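Local coordinates for ARF-like GTPase (Chlamydomonas reinhardtii, PDB 4M9Q), which is an ARF-like small GTPase with a P-loop NTPase fold, modelled with phosphoaminophosphonic acid-guanylate ester and a magnesium ion, at residues D105-I110 and V166-R171; L130-C135 and H139-C144. All coordinates share one frame; numbering follows the deposited sequence.

Interaction 1. Residues D105-I110 and V166-R171; sequences DKPICI and VGTVDR
Just before Pro107, which packs on Thr168 and Val169, comes Lys106, whose NZ is gripped by three groups: the carboxylate OE1 of Glu183 in a salt bridge and the carbonyl oxygens of Val72 and Phe102. The lysine chain is extended from CB outward, and NZ takes no part in the contact. These three bonds to NZ tie down the residue that precedes the proline.

The contact itself is small and apolar. It buries 104 Å² and has no hydrogen bond across it. Pro107 faces the helix with CB and CG. Its CB lies 3.8 Å from Thr168 CG2, and its CG lies 3.8 Å from Val169 CG2. Thr168 CG2 also reaches Pro107 CG, at 3.9 Å. The proline and threonine side chains run antiparallel alongside each other; the valine lies roughly perpendicular to the proline.

The threonine has a methyl side and a polar side. With chi1 at -58°, OG1 sits beside the backbone N and bonds to the carbonyl of Trp164, one turn back in the helix. CG2 is then anti to the backbone N and meets the proline. The hydroxyl is thus satisfied inside the helix, and only the methyl branch serves this contact.

Ala74 on strand 74-80 touches both Pro107 and Val169, and Leu165 adds to the cover of Pro107. This is helix-on-sheet packing of the alpha/beta P-loop NTPase fold, with the long C-terminal helix 157-190 laid against the entry to strand 108-113.

Interaction 2. Residues L130-C135 and H139-C144; sequences LGLATC and HNVFPC
His139 and Leu132 form the centre of this contact, with Cys135 and Val141 beside them. The histidine ring projects from the strand onto the turn 130-135. With chi1 at 62°, its CG sits between the backbone N and the carbonyl carbon. The ring is turned nearly square to the CA-CB-CG bend, chi2 -84°. In this pose ND1 bonds to the carbonyl of Asn137, which helps fix the ring's rotation.

Leu132 meets the ring from an oblique direction. Its CB is 3.7 Å from His139 NE2. Further out, its CD1 methyl reaches two partners. Leu132 CD1 is 3.9 Å from His139 CD2, and it is also 3.9 Å from Val141 CG2.

Cys135 comes to the ring from the ND1 and CE1 side. Its SG is anti to the backbone N, which carries the sulfur to 3.9 Å from His139 ND1. The sulfur-aromatic approach is oblique, 43° off the ring normal, with SG 4.6 Å from the centroid of the His139 ring.

No hydrogen bond joins the two segments. The turn is shaped by its own bonds instead: Gly131, with positive phi, closes a Schellman motif after the helix, and Cys135 N bonds to Leu132 O at 3.1 Å. Along the strand, His139 and Val141 point toward the turn, while Asn140 points away and touches Trp164 of helix 157-190. Leu132 and Cys135 also touch Met94 and Leu98, respectively, of helix 87-99, and Leu132 meets Ile110 of the neighbouring strand 108-113.

Interactions 1 and 2 lie with their centres about 13 Å apart and meet at the same sheet. Strands 108-113 and 139-143 are parallel neighbours in it, and 139-143 is an outermost strand. Probable backbone hydrogen bonds join them: Ile110 O to Phe142 N at 2.8 Å and Ile110 N to Asn140 O at 3.0 Å. Along the chain, interaction 2 is nested inside the loop closed by interaction 1. Interaction 1 brings in helix 157-190, which follows strand 139-143. Interaction 2 packs the turn after helix 123-129 against strand 139-143. Together they attach a helix and a turn to the last two strands, in chain order, of the P-loop NTPase domain.

Interaction 1. Residues D105-I110 and V166-R171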
ATOM      1  N   ASP A 105      -8.111   9.219   8.711  1.00 65.44           N
ATOM      2  CA  ASP A 105      -6.985   9.064   9.687  1.00 63.79           C
ATOM      3  C   ASP A 105      -6.004   7.886   9.529  1.00 57.43           C
ATOM      4  O   ASP A 105      -5.124   7.729  10.352  1.00 57.88           O
ATOM      5  CB  ASP A 105      -7.520   9.066  11.145  1.00 68.57           C
ATOM      6  CG  ASP A 105      -8.174  10.419  11.547  1.00 73.19           C
ATOM      7  OD1 ASP A 105      -7.724  11.509  11.073  1.00 74.72           O
ATOM      8  OD2 ASP A 105      -9.133  10.383  12.351  1.00 73.27           O
ATOM      9  N   LYS A 106      -6.135   7.051   8.497  1.00 51.93           N
ATOM     10  CA  LYS A 106      -5.200   5.956   8.307  1.00 42.96           C
ATOM     11  C   LYS A 106      -4.006   6.436   7.468  1.00 41.91           C
ATOM     12  O   LYS A 106      -4.160   7.208   6.486  1.00 41.43           O
ATOM     13  CB  LYS A 106      -5.878   4.792   7.628  1.00 43.38           C
ATOM     14  CG  LYS A 106      -6.877   4.079   8.527  1.00 45.03           C
ATOM     15  CD  LYS A 106      -7.625   2.985   7.803  1.00 43.86           C
ATOM     16  CE  LYS A 106      -8.695   2.321   8.670  1.00 45.70           C
ATOM     17  NZ  LYS A 106      -9.483   1.338   7.867  1.00 45.44           N
ATOM     18  N   PRO A 107      -2.797   6.011   7.851  1.00 36.62           N
ATOM     19  CA  PRO A 107      -1.620   6.502   7.186  1.00 34.17           C
ATOM     20  C   PRO A 107      -1.327   5.771   5.861  1.00 33.96           C
ATOM     21  O   PRO A 107      -1.792   4.612   5.674  1.00 31.90           O
ATOM     22  CB  PRO A 107      -0.535   6.236   8.199  1.00 34.32           C
ATOM     23  CG  PRO A 107      -0.988   5.092   8.977  1.00 33.73           C
ATOM     24  CD  PRO A 107      -2.470   5.278   9.078  1.00 36.56           C
ATOM     25  N   ILE A 108      -0.616   6.474   4.961  1.00 31.92           N
ATOM     26  CA  ILE A 108      -0.244   5.983   3.631  1.00 29.64           C
ATOM     27  C   ILE A 108       1.274   6.072   3.427  1.00 30.52           C
ATOM     28  O   ILE A 108       1.904   7.124   3.552  1.00 29.85           O
ATOM     29  CB  ILE A 108      -0.797   6.809   2.474  1.00 32.20           C
ATOM     30  CG1 ILE A 108      -2.108   7.468   2.780  1.00 33.57           C
ATOM     31  CG2 ILE A 108      -1.024   5.930   1.240  1.00 30.99           C
ATOM     32  CD1 ILE A 108      -3.133   6.480   3.025  1.00 33.05           C
ATOM     33  N   CYS A 109       1.880   4.953   3.129  1.00 30.35           N
ATOM     34  CA  CYS A 109       3.266   4.939   2.785  1.00 30.71           C
ATOM     35  C   CYS A 109       3.308   4.887   1.250  1.00 29.95           C
ATOM     36  O   CYS A 109       2.805   3.975   0.659  1.00 27.49           O
ATOM     37  CB  CYS A 109       3.909   3.726   3.398  1.00 31.85           C
ATOM     38  SG  CYS A 109       5.563   3.458   2.808  1.00 36.09           S
ATOM     39  N   ILE A 110       3.838   5.917   0.618  1.00 29.77           N
ATOM     40  CA  ILE A 110       3.836   6.002  -0.807  1.00 28.18           C
ATOM     41  C   ILE A 110       5.226   5.657  -1.285  1.00 28.94           C
ATOM     42  O   ILE A 110       6.202   6.309  -0.902  1.00 32.07           O
ATOM     43  CB  ILE A 110       3.452   7.422  -1.267  1.00 30.30           C
ATOM     44  CG1 ILE A 110       2.039   7.760  -0.744  1.00 31.59           C
ATOM     45  CG2 ILE A 110       3.508   7.533  -2.797  1.00 27.67           C
ATOM     46  CD1 ILE A 110       1.744   9.220  -0.547  1.00 32.13           C
ATOM     47  N   VAL A 166       4.631   1.529  10.205  1.00 35.84           N
ATOM     48  CA  VAL A 166       4.298   0.755  11.387  1.00 38.50           C
ATOM     49  C   VAL A 166       4.402   1.649  12.612  1.00 38.40           C
ATOM     50  O   VAL A 166       3.558   1.590  13.494  1.00 41.33           O
ATOM     51  CB  VAL A 166       5.149  -0.529  11.502  1.00 37.85           C
ATOM     52  CG1 VAL A 166       4.932  -1.143  12.870  1.00 37.39           C
ATOM     53  CG2 VAL A 166       4.753  -1.499  10.365  1.00 33.90           C
ATOM     54  N   GLY A 167       5.407   2.499  12.634  1.00 38.19           N
ATOM     55  CA  GLY A 167       5.566   3.462  13.715  1.00 40.66           C
ATOM     56  C   GLY A 167       4.418   4.448  13.784  1.00 40.53           C
ATOM     57  O   GLY A 167       4.003   4.855  14.860  1.00 43.89           O
ATOM     58  N   THR A 168       3.886   4.831  12.638  1.00 36.81           N
ATOM     59  CA  THR A 168       2.749   5.721  12.655  1.00 36.26           C
ATOM     60  C   THR A 168       1.553   4.997  13.168  1.00 37.18           C
ATOM     61  O   THR A 168       0.846   5.539  14.015  1.00 41.45           O
ATOM     62  CB  THR A 168       2.481   6.290  11.268  1.00 33.83           C
ATOM     63  OG1 THR A 168       3.657   6.975  10.830  1.00 33.51           O
ATOM     64  CG2 THR A 168       1.403   7.250  11.262  1.00 32.51           C
ATOM     65  N   VAL A 169       1.312   3.768  12.697  1.00 37.03           N
ATOM     66  CA  VAL A 169       0.184   2.976  13.230  1.00 37.66           C
ATOM     67  C   VAL A 169       0.398   2.751  14.739  1.00 40.02           C
ATOM     68  O   VAL A 169      -0.494   2.971  15.512  1.00 39.20           O
ATOM     69  CB  VAL A 169       0.016   1.649  12.501  1.00 37.46           C
ATOM     70  CG1 VAL A 169      -1.071   0.764  13.165  1.00 35.08           C
ATOM     71  CG2 VAL A 169      -0.302   1.945  11.035  1.00 36.10           C
ATOM     72  N   ASP A 170       1.622   2.419  15.145  1.00 41.48           N
ATOM     73  CA  ASP A 170       1.894   2.145  16.531  1.00 45.46           C
ATOM     74  C   ASP A 170       1.538   3.310  17.436  1.00 49.32           C
ATOM     75  O   ASP A 170       0.928   3.117  18.442  1.00 49.46           O
ATOM     76  CB  ASP A 170       3.359   1.804  16.737  1.00 46.64           C
ATOM     77  CG  ASP A 170       3.681   1.562  18.205  1.00 48.32           C
ATOM     78  OD1 ASP A 170       3.094   0.623  18.791  1.00 50.87           O
ATOM     79  OD2 ASP A 170       4.486   2.312  18.769  1.00 47.31           O
ATOM     80  N   ARG A 171       1.959   4.503  17.036  0.50 51.25           N
ATOM     81  CA  ARG A 171       1.653   5.742  17.730  0.50 54.70           C
ATOM     82  C   ARG A 171       0.140   5.972  17.950  0.50 55.72           C
ATOM     83  O   ARG A 171      -0.224   6.583  18.940  0.50 57.35           O
ATOM     84  CB  ARG A 171       2.289   6.912  16.953  0.50 57.19           C
ATOM     85  CG  ARG A 171       3.709   7.330  17.387  0.50 61.32           C
ATOM     86  CD  ARG A 171       4.721   6.184  17.497  0.50 62.56           C
ATOM     87  NE  ARG A 171       5.870   6.306  16.589  0.50 64.31           N
ATOM     88  CZ  ARG A 171       6.003   7.226  15.624  0.50 63.07           C
ATOM     89  NH1 ARG A 171       5.060   8.137  15.426  0.50 64.86           N
ATOM     90  NH2 ARG A 171       7.080   7.237  14.853  0.50 58.85           N
TER

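Interaction 2. Residues L130-C135 and H139-C144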
ATOM      1  N   LEU A 130       0.776  13.237  -7.371  1.00 50.23           N
ATOM      2  CA  LEU A 130      -0.340  12.568  -6.682  1.00 50.60           C
ATOM      3  C   LEU A 130      -1.229  13.550  -5.944  1.00 52.21           C
ATOM      4  O   LEU A 130      -2.216  13.141  -5.293  1.00 51.79           O
ATOM      5  CB  LEU A 130       0.135  11.487  -5.727  1.00 46.63           C
ATOM      6  CG  LEU A 130       0.701  10.235  -6.367  1.00 47.53           C
ATOM      7  CD1 LEU A 130       1.063   9.275  -5.250  1.00 47.93           C
ATOM      8  CD2 LEU A 130      -0.275   9.584  -7.310  1.00 42.49           C
ATOM      9  N   GLY A 131      -0.919  14.838  -6.085  1.00 54.39           N
ATOM     10  CA  GLY A 131      -1.780  15.897  -5.521  1.00 61.25           C
ATOM     11  C   GLY A 131      -1.955  15.724  -4.020  1.00 60.84           C
ATOM     12  O   GLY A 131      -3.067  15.774  -3.488  1.00 64.45           O
ATOM     13  N   LEU A 132      -0.826  15.501  -3.362  1.00 58.06           N
ATOM     14  CA  LEU A 132      -0.789  15.149  -1.969  1.00 59.19           C
ATOM     15  C   LEU A 132      -0.725  16.399  -1.124  1.00 59.36           C
ATOM     16  O   LEU A 132      -0.910  16.348   0.089  1.00 58.68           O
ATOM     17  CB  LEU A 132       0.419  14.233  -1.661  1.00 56.95           C
ATOM     18  CG  LEU A 132       0.459  12.802  -2.238  1.00 52.69           C
ATOM     19  CD1 LEU A 132       1.806  12.178  -1.897  1.00 45.29           C
ATOM     20  CD2 LEU A 132      -0.668  11.913  -1.743  1.00 51.63           C
ATOM     21  N   ALA A 133      -0.465  17.531  -1.750  1.00 61.26           N
ATOM     22  CA  ALA A 133      -0.529  18.792  -1.024  1.00 63.94           C
ATOM     23  C   ALA A 133      -1.867  18.911  -0.230  1.00 66.13           C
ATOM     24  O   ALA A 133      -1.920  19.554   0.836  1.00 67.24           O
ATOM     25  CB  ALA A 133      -0.346  19.950  -1.993  1.00 67.84           C
ATOM     26  N   THR A 134      -2.933  18.271  -0.736  1.00 65.63           N
ATOM     27  CA  THR A 134      -4.284  18.441  -0.166  1.00 67.11           C
ATOM     28  C   THR A 134      -4.750  17.220   0.592  1.00 63.40           C
ATOM     29  O   THR A 134      -5.795  17.250   1.232  1.00 68.84           O
ATOM     30  CB  THR A 134      -5.339  18.753  -1.246  1.00 68.11           C
ATOM     31  OG1 THR A 134      -5.464  17.634  -2.115  1.00 68.82           O
ATOM     32  CG2 THR A 134      -4.943  19.951  -2.054  1.00 68.38           C
ATOM     33  N   CYS A 135      -3.975  16.146   0.528  1.00 58.44           N
ATOM     34  CA  CYS A 135      -4.274  14.926   1.285  1.00 53.86           C
ATOM     35  C   CYS A 135      -4.174  15.189   2.788  1.00 54.96           C
ATOM     36  O   CYS A 135      -3.222  15.841   3.236  1.00 55.80           O
ATOM     37  CB  CYS A 135      -3.254  13.881   0.889  1.00 52.73           C
ATOM     38  SG  CYS A 135      -3.473  12.265   1.689  1.00 53.08           S
ATOM     39  N   HIS A 139       1.124  10.859   5.614  1.00 37.30           N
ATOM     40  CA  HIS A 139       1.784  10.134   4.556  1.00 33.53           C
ATOM     41  C   HIS A 139       3.160  10.568   4.385  1.00 33.69           C
ATOM     42  O   HIS A 139       3.543  11.677   4.778  1.00 34.10           O
ATOM     43  CB  HIS A 139       1.083  10.318   3.252  1.00 34.00           C
ATOM     44  CG  HIS A 139       1.057  11.730   2.787  1.00 35.12           C
ATOM     45  ND1 HIS A 139       0.135  12.595   3.216  1.00 37.61           N
ATOM     46  CD2 HIS A 139       1.929  12.449   1.943  1.00 35.37           C
ATOM     47  CE1 HIS A 139       0.369  13.822   2.647  1.00 39.53           C
ATOM     48  NE2 HIS A 139       1.484  13.729   1.891  1.00 36.98           N
ATOM     49  N   ASN A 140       3.934   9.709   3.753  1.00 31.93           N
ATOM     50  CA  ASN A 140       5.329  10.015   3.492  1.00 33.86           C
ATOM     51  C   ASN A 140       5.687   9.314   2.214  1.00 31.84           C
ATOM     52  O   ASN A 140       5.140   8.232   1.949  1.00 31.46           O
ATOM     53  CB  ASN A 140       6.180   9.469   4.640  1.00 35.56           C
ATOM     54  CG  ASN A 140       7.499  10.183   4.804  1.00 39.24           C
ATOM     55  OD1 ASN A 140       7.942  10.952   3.959  1.00 43.67           O
ATOM     56  ND2 ASN A 140       8.139   9.931   5.932  1.00 41.44           N
ATOM     57  N   VAL A 141       6.619   9.870   1.448  1.00 30.99           N
ATOM     58  CA  VAL A 141       6.952   9.302   0.152  1.00 31.04           C
ATOM     59  C   VAL A 141       8.362   8.830   0.204  1.00 32.05           C
ATOM     60  O   VAL A 141       9.224   9.562   0.651  1.00 36.73           O
ATOM     61  CB  VAL A 141       6.865  10.353  -0.985  1.00 32.98           C
ATOM     62  CG1 VAL A 141       7.370   9.772  -2.315  1.00 29.95           C
ATOM     63  CG2 VAL A 141       5.437  10.895  -1.083  1.00 30.85           C
ATOM     64  N   PHE A 142       8.599   7.622  -0.273  1.00 30.94           N
ATOM     65  CA  PHE A 142       9.901   7.008  -0.213  1.00 30.73           C
ATOM     66  C   PHE A 142      10.244   6.509  -1.590  1.00 31.73           C
ATOM     67  O   PHE A 142       9.549   5.672  -2.132  1.00 30.99           O
ATOM     68  CB  PHE A 142       9.863   5.799   0.694  1.00 31.11           C
ATOM     69  CG  PHE A 142       9.511   6.123   2.111  1.00 32.89           C
ATOM     70  CD1 PHE A 142       8.201   6.037   2.548  1.00 32.77           C
ATOM     71  CD2 PHE A 142      10.493   6.463   3.015  1.00 34.60           C
ATOM     72  CE1 PHE A 142       7.874   6.310   3.850  1.00 32.36           C
ATOM     73  CE2 PHE A 142      10.170   6.761   4.317  1.00 35.50           C
ATOM     74  CZ  PHE A 142       8.858   6.699   4.727  1.00 33.58           C
ATOM     75  N   PRO A 143      11.318   7.039  -2.177  1.00 31.76           N
ATOM     76  CA  PRO A 143      11.774   6.474  -3.405  1.00 31.12           C
ATOM     77  C   PRO A 143      12.383   5.103  -3.185  1.00 31.82           C
ATOM     78  O   PRO A 143      13.040   4.892  -2.177  1.00 34.01           O
ATOM     79  CB  PRO A 143      12.846   7.463  -3.883  1.00 35.34           C
ATOM     80  CG  PRO A 143      13.029   8.459  -2.815  1.00 35.30           C
ATOM     81  CD  PRO A 143      12.049   8.224  -1.741  1.00 32.00           C
ATOM     82  N   CYS A 144      12.237   4.185  -4.149  1.00 30.73           N
ATOM     83  CA  CYS A 144      12.761   2.849  -3.972  1.00 30.30           C
ATOM     84  C   CYS A 144      12.904   2.137  -5.291  1.00 31.59           C
ATOM     85  O   CYS A 144      12.508   2.633  -6.360  1.00 32.40           O
ATOM     86  CB  CYS A 144      11.835   2.031  -3.080  1.00 30.04           C
ATOM     87  SG  CYS A 144      10.252   1.748  -3.879  1.00 30.12           S
TER